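Local atomic coordinates of ribokinase (Thermotoga maritima, PDB entry 1VM7), a protein that probably catalyses the ATP- and magnesium-dependent phosphorylation of D-ribose at O-5, giving D-ribose 5-phosphate, and belongs to the PfkB family of carbohydrate kinases. Residues Gly21-Asp26 and Glu86-Leu91; Lys53-Ala58 and Cys69-Cys74; Pro244-Lys249 and Glu305-Asn310. One frame throughout, in Å; residues are numbered along the deposited sequence.

Interaction 1 of 3, residues Gly21-Asp26 and Glu86-Leu91; sequences GSSNID and ENYEKL
Ser23 and Tyr88 meet through their hydroxyl groups, with Ser23 OG 2.7 Å from Tyr88 OH in a short hydrogen bond that either side could donate. The tyrosine reaches in from helix 79-90 with CG set beside its own backbone N and anti to the carbonyl carbon (chi1 -60°), which carries the ring off the helix toward the chain at 21-26. Ser23 has the matching first torsion (chi1 -61°), and its hydroxyl is turned to meet the incoming phenol. The serine oxygen comes at the edge of the ring, near its plane, and on the CE2 side: Ser23 OG is 3.8 Å from Tyr88 CE2. The bond therefore bends away from the line of the phenol C-O bond, with an angle of about 124° at OH. Ser23 CB follows at 3.3 Å from Tyr88 OH. The hydroxyl end of Tyr88 also meets the methyl of Ala55, and the ring packs edge-to-face with Phe71, which helps fix its orientation. The serine sits where the chain passes from strand 17-20 of the large sheet into strand 24-30 of the lid sheet, just ahead of Asn24, Ile25 and Asp26, predicted to bind substrate. Ser23 OG also bonds to Thr73 OG1, so the serine oxygen is held by two hydroxyls, and its bond to the phenol probably helps satisfy both of these buried polar groups.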
loop_
_atom_site.group_PDB
_atom_site.type_symbol
_atom_site.label_atom_id
_atom_site.label_comp_id
_atom_site.label_asym_id
_atom_site.label_seq_id
_atom_site.Cartn_x
_atom_site.Cartn_y
_atom_site.Cartn_z
ATOM N N GLY A 21 17.890 -14.085 2.487
ATOM C CA GLY A 21 16.950 -13.574 1.532
ATOM C C GLY A 21 15.904 -12.609 2.054
ATOM O O GLY A 21 16.066 -11.927 3.067
ATOM N N SER A 22 14.808 -12.562 1.316
ATOM C CA SER A 22 13.878 -11.462 1.345
ATOM C C SER A 22 12.657 -11.687 2.265
ATOM O O SER A 22 12.176 -12.808 2.438
ATOM C CB SER A 22 13.400 -11.246 -0.082
ATOM O OG SER A 22 12.669 -12.411 -0.519
ATOM N N SER A 23 12.203 -10.596 2.878
ATOM C CA SER A 23 10.945 -10.534 3.637
ATOM C C SER A 23 10.098 -9.360 3.066
ATOM O O SER A 23 10.619 -8.254 2.941
ATOM C CB SER A 23 11.180 -10.212 5.110
ATOM O OG SER A 23 11.956 -11.174 5.769
ATOM N N ASN A 24 8.830 -9.593 2.730
ATOM C CA ASN A 24 7.939 -8.613 2.102
ATOM C C ASN A 24 6.573 -8.722 2.766
ATOM O O ASN A 24 6.155 -9.822 3.182
ATOM C CB ASN A 24 7.839 -8.991 0.616
ATOM C CG ASN A 24 7.079 -7.992 -0.216
ATOM O OD1 ASN A 24 7.581 -6.886 -0.531
ATOM N ND2 ASN A 24 5.859 -8.390 -0.641
ATOM N N ILE A 25 5.881 -7.600 2.873
ATOM C CA ILE A 25 4.469 -7.574 3.182
ATOM C C ILE A 25 3.766 -7.442 1.860
ATOM O O ILE A 25 4.062 -6.505 1.124
ATOM C CB ILE A 25 4.116 -6.306 3.979
ATOM C CG1 ILE A 25 4.999 -6.215 5.220
ATOM C CG2 ILE A 25 2.653 -6.299 4.371
ATOM C CD1 ILE A 25 4.879 -7.394 6.154
ATOM N N ASP A 26 2.823 -8.341 1.572
ATOM C CA ASP A 26 1.998 -8.205 0.366
ATOM C C ASP A 26 0.688 -7.538 0.734
ATOM O O ASP A 26 -0.097 -8.084 1.522
ATOM C CB ASP A 26 1.754 -9.563 -0.273
ATOM C CG ASP A 26 2.997 -10.121 -0.907
ATOM O OD1 ASP A 26 3.786 -9.332 -1.416
ATOM O OD2 ASP A 26 3.172 -11.342 -0.933
ATOM N N GLU A 86 7.031 -11.383 15.070
ATOM C CA GLU A 86 6.116 -12.284 15.772
ATOM C C GLU A 86 5.988 -13.584 15.036
ATOM O O GLU A 86 5.999 -14.647 15.660
ATOM C CB GLU A 86 4.692 -11.746 15.953
ATOM C CG GLU A 86 4.581 -10.292 16.161
ATOM C CD GLU A 86 3.161 -9.856 16.589
ATOM O OE1 GLU A 86 2.246 -10.762 16.655
ATOM O OE2 GLU A 86 3.005 -8.623 16.850
ATOM N N ASN A 87 5.797 -13.515 13.727
ATOM C CA ASN A 87 5.649 -14.728 12.915
ATOM C C ASN A 87 6.921 -15.549 13.045
ATOM O O ASN A 87 6.868 -16.739 13.297
ATOM C CB ASN A 87 5.433 -14.408 11.435
ATOM C CG ASN A 87 4.130 -13.669 11.158
ATOM O OD1 ASN A 87 3.254 -13.577 12.026
ATOM N ND2 ASN A 87 3.994 -13.121 9.927
ATOM N N TYR A 88 8.068 -14.887 12.872
ATOM C CA TYR A 88 9.357 -15.576 12.873
ATOM C C TYR A 88 9.654 -16.232 14.227
ATOM O O TYR A 88 10.033 -17.411 14.252
ATOM C CB TYR A 88 10.503 -14.663 12.390
ATOM C CG TYR A 88 10.372 -14.110 10.973
ATOM C CD1 TYR A 88 9.436 -14.615 10.067
ATOM C CD2 TYR A 88 11.212 -13.067 10.527
ATOM C CE1 TYR A 88 9.335 -14.100 8.798
ATOM C CE2 TYR A 88 11.085 -12.525 9.264
ATOM C CZ TYR A 88 10.162 -13.042 8.393
ATOM O OH TYR A 88 10.003 -12.513 7.140
ATOM N N GLU A 89 9.413 -15.487 15.310
ATOM C CA GLU A 89 9.642 -15.916 16.680
ATOM C C GLU A 89 8.845 -17.168 16.999
ATOM O O GLU A 89 9.406 -18.128 17.535
ATOM C CB GLU A 89 9.206 -14.832 17.680
ATOM C CG GLU A 89 10.104 -13.633 17.832
ATOM C CD GLU A 89 9.525 -12.517 18.755
ATOM O OE1 GLU A 89 8.322 -12.611 19.205
ATOM O OE2 GLU A 89 10.310 -11.540 19.035
ATOM N N LYS A 90 7.538 -17.128 16.710
ATOM C CA LYS A 90 6.656 -18.259 16.950
ATOM C C LYS A 90 7.132 -19.542 16.239
ATOM O O LYS A 90 6.935 -20.627 16.766
ATOM C CB LYS A 90 5.241 -17.924 16.509
ATOM C CG LYS A 90 4.524 -17.003 17.435
ATOM C CD LYS A 90 3.315 -16.307 16.739
ATOM C CE LYS A 90 2.381 -17.310 16.059
ATOM N NZ LYS A 90 2.167 -18.546 16.888
ATOM N N LEU A 91 7.743 -19.415 15.058
ATOM C CA LEU A 91 8.225 -20.576 14.300
ATOM C C LEU A 91 9.694 -20.954 14.558
ATOM O O LEU A 91 10.227 -21.848 13.874
ATOM C CB LEU A 91 8.068 -20.348 12.786
ATOM C CG LEU A 91 6.634 -20.346 12.287
ATOM C CD1 LEU A 91 6.538 -19.760 10.890
ATOM C CD2 LEU A 91 6.072 -21.746 12.330
#

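Interaction 2 of 3, residues Lys53-Ala58 and Cys69-Cys74; sequences KGANQA and CRFVTC
Helix 53-58 and strand 69-74 run almost exactly antiparallel, at 171°, with their axes 9.2 Å apart. They belong to the alpha/beta core of the ribokinase fold, in which helix 53-65 packs on the large sheet and leads into strand 69-75, beside the parallel strand 17-20. The helix starts at Lys53, within the glycine-rich run Gly52-Asn56 predicted to bind substrate. The backbones lie closer where the helix heads for the turn: CA to CA is 5.8 Å for Ala58 and Cys69, against 7.8 Å for Gly54 and Thr73.

Phe71 fills the wider part. With CG anti to the backbone N (chi1 176°), its ring extends from the strand toward the first turn of the helix. The methyl of Ala58 sits over one face in a CH-pi contact, Ala58 CB 4.0 Å from the centroid of the Phe71 ring and 25° off the normal, while Thr73 CB of the strand itself covers the rim of the opposite face. The far end of the ring nestles against the helix backbone, Phe71 CZ 3.3 Å from Ala55 N, and Ala55 CB lies 3.7 Å from Phe71 CE2. Gly54 permits this closeness, since a beta carbon there would fall only 3.1 Å from Phe71 CE1. Nearer the turn, Cys69 also faces the helix, its SG beside the Ala58 methyl and its CB 3.6 Å from Ala58 O.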
loop_
_atom_site.group_PDB
_atom_site.type_symbol
_atom_site.label_atom_id
_atom_site.label_comp_id
_atom_site.label_asym_id
_atom_site.label_seq_id
_atom_site.Cartn_x
_atom_site.Cartn_y
_atom_site.Cartn_z
ATOM N N LYS A 53 10.216 -14.232 -1.118
ATOM C CA LYS A 53 10.591 -15.660 -1.331
ATOM C C LYS A 53 11.428 -16.242 -0.227
ATOM O O LYS A 53 11.268 -17.408 0.132
ATOM C CB LYS A 53 11.296 -15.882 -2.659
ATOM C CG LYS A 53 10.396 -15.582 -3.838
ATOM C CD LYS A 53 11.168 -15.488 -5.131
ATOM C CE LYS A 53 10.194 -15.130 -6.288
ATOM N NZ LYS A 53 9.156 -16.183 -6.550
ATOM N N GLY A 54 12.316 -15.431 0.318
ATOM C CA GLY A 54 13.161 -15.878 1.415
ATOM C C GLY A 54 12.336 -16.370 2.568
ATOM O O GLY A 54 12.537 -17.493 3.056
ATOM N N ALA A 55 11.412 -15.521 3.014
ATOM C CA ALA A 55 10.582 -15.828 4.171
ATOM C C ALA A 55 9.700 -17.019 3.946
ATOM O O ALA A 55 9.465 -17.825 4.845
ATOM C CB ALA A 55 9.722 -14.630 4.530
ATOM N N ASN A 56 9.156 -17.109 2.740
ATOM C CA ASN A 56 8.307 -18.221 2.415
ATOM C C ASN A 56 9.080 -19.517 2.550
ATOM O O ASN A 56 8.555 -20.516 3.060
ATOM C CB ASN A 56 7.706 -18.109 1.010
ATOM C CG ASN A 56 6.752 -16.980 0.874
ATOM O OD1 ASN A 56 6.334 -16.358 1.871
ATOM N ND2 ASN A 56 6.395 -16.676 -0.376
ATOM N N GLN A 57 10.335 -19.494 2.143
ATOM C CA GLN A 57 11.180 -20.675 2.263
ATOM C C GLN A 57 11.609 -20.954 3.694
ATOM O O GLN A 57 11.619 -22.096 4.133
ATOM C CB GLN A 57 12.361 -20.545 1.310
ATOM C CG GLN A 57 11.897 -20.616 -0.119
ATOM C CD GLN A 57 12.968 -20.366 -1.126
ATOM O OE1 GLN A 57 14.152 -20.414 -0.816
ATOM N NE2 GLN A 57 12.562 -20.090 -2.350
ATOM N N ALA A 58 11.980 -19.921 4.432
ATOM C CA ALA A 58 12.319 -20.086 5.849
ATOM C C ALA A 58 11.132 -20.634 6.644
ATOM O O ALA A 58 11.275 -21.543 7.472
ATOM C CB ALA A 58 12.740 -18.802 6.419
ATOM N N CYS A 69 14.320 -22.196 11.833
ATOM C CA CYS A 69 15.120 -21.862 10.663
ATOM C C CYS A 69 15.960 -20.617 10.890
ATOM O O CYS A 69 15.487 -19.635 11.433
ATOM C CB CYS A 69 14.237 -21.684 9.436
ATOM S SG CYS A 69 15.135 -21.532 7.807
ATOM N N ARG A 70 17.223 -20.680 10.500
ATOM C CA ARG A 70 18.085 -19.514 10.480
ATOM C C ARG A 70 17.797 -18.763 9.188
ATOM O O ARG A 70 17.828 -19.321 8.087
ATOM C CB ARG A 70 19.540 -19.921 10.577
ATOM C CG ARG A 70 19.804 -20.671 11.848
ATOM C CD ARG A 70 21.198 -21.179 11.954
ATOM N NE ARG A 70 21.361 -21.898 13.219
ATOM C CZ ARG A 70 22.507 -22.010 13.888
ATOM N NH1 ARG A 70 23.629 -21.447 13.445
ATOM N NH2 ARG A 70 22.526 -22.697 15.028
ATOM N N PHE A 71 17.457 -17.501 9.331
ATOM C CA PHE A 71 16.961 -16.743 8.219
ATOM C C PHE A 71 17.542 -15.368 8.341
ATOM O O PHE A 71 17.101 -14.581 9.192
ATOM C CB PHE A 71 15.437 -16.700 8.252
ATOM C CG PHE A 71 14.805 -15.841 7.182
ATOM C CD1 PHE A 71 15.399 -15.686 5.908
ATOM C CD2 PHE A 71 13.567 -15.243 7.420
ATOM C CE1 PHE A 71 14.817 -14.929 4.933
ATOM C CE2 PHE A 71 12.947 -14.465 6.416
ATOM C CZ PHE A 71 13.595 -14.317 5.168
ATOM N N VAL A 72 18.595 -15.110 7.557
ATOM C CA VAL A 72 19.195 -13.783 7.514
ATOM C C VAL A 72 18.371 -12.977 6.541
ATOM O O VAL A 72 18.197 -13.344 5.360
ATOM C CB VAL A 72 20.703 -13.794 7.155
ATOM C CG1 VAL A 72 21.277 -12.372 7.193
ATOM C CG2 VAL A 72 21.430 -14.650 8.170
ATOM N N THR A 73 17.815 -11.891 7.072
ATOM C CA THR A 73 16.889 -11.062 6.292
ATOM C C THR A 73 16.898 -9.660 6.888
ATOM O O THR A 73 17.158 -9.485 8.063
ATOM C CB THR A 73 15.432 -11.620 6.239
ATOM O OG1 THR A 73 14.628 -10.811 5.373
ATOM C CG2 THR A 73 14.777 -11.608 7.605
ATOM N N CYS A 74 16.646 -8.665 6.051
ATOM C CA CYS A 74 16.551 -7.308 6.517
ATOM C C CYS A 74 15.111 -6.859 6.547
ATOM O O CYS A 74 14.406 -6.934 5.543
ATOM C CB CYS A 74 17.360 -6.367 5.633
ATOM S SG CYS A 74 19.081 -6.296 6.137
#

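Interaction 3 of 3, residues Pro244-Lys249 and Glu305-Asn310; sequences PTFKVK and EAFLKN
Phe246 and Phe307 are brought together by different first torsions: CG of Phe246 stands beside its backbone N and anti to the carbonyl carbon (chi1 -61°), whereas CG of Phe307 is anti to the backbone N (chi1 -163°), sending that ring straight out from its helix. The result is an offset edge-to-face pair, the edge of Phe307 turned to the face of Phe246, with ring centroids 5.4 Å apart and planes at 71°. Phe307 CE2 makes the closest approach, 3.4 Å from Phe246 CD2, and Phe246 CB lies in the plane of the Phe307 ring, 3.7 Å from Phe307 CZ. In the large alpha/beta domain this joins the loop that follows edge strand 239-243 to the C-terminal helix 301-309; helix 274-288 lends Thr282 to Phe246 and Ala283 to Phe307. The loop supplies a second side chain, Val248, whose CG1 meets the Phe307 ring obliquely, 3.9 Å from Phe307 CZ. An alanine in place of Phe307 would remove the ring that Phe246 and Val248 both touch, and is likely to open a gap and leave the Phe246 ring freer to turn.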
loop_
_atom_site.group_PDB
_atom_site.type_symbol
_atom_site.label_atom_id
_atom_site.label_comp_id
_atom_site.label_asym_id
_atom_site.label_seq_id
_atom_site.Cartn_x
_atom_site.Cartn_y
_atom_site.Cartn_z
ATOM N N PRO A 244 7.093 -37.019 -11.911
ATOM C CA PRO A 244 5.736 -36.479 -11.957
ATOM C C PRO A 244 5.275 -35.961 -10.593
ATOM O O PRO A 244 5.802 -36.358 -9.542
ATOM C CB PRO A 244 4.876 -37.663 -12.429
ATOM C CG PRO A 244 5.830 -38.670 -12.977
ATOM C CD PRO A 244 7.146 -38.443 -12.283
ATOM N N THR A 245 4.301 -35.068 -10.620
ATOM C CA THR A 245 3.782 -34.505 -9.402
ATOM C C THR A 245 2.499 -35.221 -9.081
ATOM O O THR A 245 2.059 -36.117 -9.810
ATOM C CB THR A 245 3.545 -32.948 -9.507
ATOM N N PHE A 246 1.915 -34.828 -7.964
ATOM C CA PHE A 246 0.754 -35.488 -7.443
ATOM C C PHE A 246 -0.451 -34.740 -7.961
ATOM O O PHE A 246 -0.471 -33.508 -7.940
ATOM C CB PHE A 246 0.913 -35.523 -5.934
ATOM C CG PHE A 246 2.153 -36.288 -5.504
ATOM C CD1 PHE A 246 2.351 -37.604 -5.923
ATOM C CD2 PHE A 246 3.124 -35.702 -4.726
ATOM C CE1 PHE A 246 3.495 -38.316 -5.535
ATOM C CE2 PHE A 246 4.260 -36.403 -4.337
ATOM C CZ PHE A 246 4.446 -37.694 -4.728
ATOM N N LYS A 247 -1.411 -35.483 -8.505
ATOM C CA LYS A 247 -2.608 -34.887 -9.070
ATOM C C LYS A 247 -3.438 -34.416 -7.882
ATOM O O LYS A 247 -3.982 -35.232 -7.128
ATOM C CB LYS A 247 -3.364 -35.893 -9.954
ATOM N N VAL A 248 -3.467 -33.098 -7.698
ATOM C CA VAL A 248 -4.287 -32.448 -6.692
ATOM C C VAL A 248 -5.170 -31.419 -7.410
ATOM O O VAL A 248 -4.846 -30.989 -8.520
ATOM C CB VAL A 248 -3.395 -31.787 -5.593
ATOM C CG1 VAL A 248 -2.782 -32.847 -4.704
ATOM C CG2 VAL A 248 -2.287 -30.936 -6.204
ATOM N N LYS A 249 -6.283 -31.035 -6.795
ATOM C CA LYS A 249 -7.055 -29.915 -7.304
ATOM C C LYS A 249 -6.406 -28.621 -6.831
ATOM O O LYS A 249 -6.627 -28.204 -5.693
ATOM C CB LYS A 249 -8.497 -30.005 -6.808
ATOM C CG LYS A 249 -9.486 -29.308 -7.715
ATOM C CD LYS A 249 -9.758 -30.109 -8.993
ATOM C CE LYS A 249 -10.843 -31.160 -8.794
ATOM N NZ LYS A 249 -10.439 -32.247 -7.866
ATOM N N GLU A 305 3.583 -35.852 5.653
ATOM C CA GLU A 305 3.713 -37.292 5.922
ATOM C C GLU A 305 2.426 -38.071 5.615
ATOM O O GLU A 305 2.481 -39.175 5.075
ATOM C CB GLU A 305 4.129 -37.565 7.389
ATOM C CG GLU A 305 5.504 -36.985 7.807
ATOM C CD GLU A 305 6.678 -37.700 7.147
ATOM O OE1 GLU A 305 6.644 -38.927 7.039
ATOM O OE2 GLU A 305 7.646 -37.045 6.736
ATOM N N ALA A 306 1.280 -37.499 5.972
ATOM C CA ALA A 306 -0.013 -38.122 5.679
ATOM C C ALA A 306 -0.254 -38.205 4.173
ATOM O O ALA A 306 -0.878 -39.143 3.695
ATOM C CB ALA A 306 -1.147 -37.366 6.385
ATOM N N PHE A 307 0.271 -37.235 3.433
ATOM C CA PHE A 307 0.157 -37.250 1.994
ATOM C C PHE A 307 0.893 -38.459 1.387
ATOM O O PHE A 307 0.323 -39.232 0.614
ATOM C CB PHE A 307 0.704 -35.942 1.430
ATOM C CG PHE A 307 0.276 -35.688 0.043
ATOM C CD1 PHE A 307 -1.046 -35.370 -0.223
ATOM C CD2 PHE A 307 1.177 -35.784 -1.005
ATOM C CE1 PHE A 307 -1.461 -35.131 -1.510
ATOM C CE2 PHE A 307 0.775 -35.558 -2.298
ATOM C CZ PHE A 307 -0.548 -35.229 -2.558
ATOM N N LEU A 308 2.168 -38.566 1.748
ATOM C CA LEU A 308 3.088 -39.553 1.238
ATOM C C LEU A 308 2.667 -40.967 1.620
ATOM O O LEU A 308 2.813 -41.881 0.823
ATOM C CB LEU A 308 4.474 -39.279 1.807
ATOM C CG LEU A 308 5.136 -37.971 1.348
ATOM C CD1 LEU A 308 6.212 -37.563 2.321
ATOM C CD2 LEU A 308 5.699 -38.119 -0.081
ATOM N N LYS A 309 2.152 -41.114 2.844
ATOM C CA LYS A 309 1.644 -42.381 3.330
ATOM C C LYS A 309 0.423 -42.790 2.508
ATOM O O LYS A 309 0.335 -43.922 2.023
ATOM C CB LYS A 309 1.285 -42.291 4.818
ATOM N N ASN A 310 -0.492 -41.839 2.337
ATOM C CA ASN A 310 -1.708 -42.013 1.519
ATOM C C ASN A 310 -1.497 -42.495 0.056
ATOM O O ASN A 310 -2.671 -42.572 -0.640
ATOM C CB ASN A 310 -2.513 -40.691 1.465
ATOM C CG ASN A 310 -3.706 -40.683 2.417
ATOM O OD1 ASN A 310 -4.440 -41.659 2.511
ATOM N ND2 ASN A 310 -3.913 -39.553 3.107
#

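In the fold
Interactions 1 and 2 are neighbours, their centres 7 Å apart, and interaction 2 is nested in the chain loop that interaction 1 closes. They are sewn together by Ser23 OG and Thr73 OG1, 2.7 Å apart, and by Ser22 O and Ala55 N, 2.9 Å apart, each a probable hydrogen bond. Both contacts back the predicted ribose site: segment 21-26 and segment 53-58 contribute residues to it, and Asn56 and Gln57 bond to Asp258, the predicted proton acceptor. Interaction 3 stands apart on the surface, its centre 27 Å from that of interaction 1 and 26 Å from that of interaction 2, with nearest atoms about 16 Å away from either.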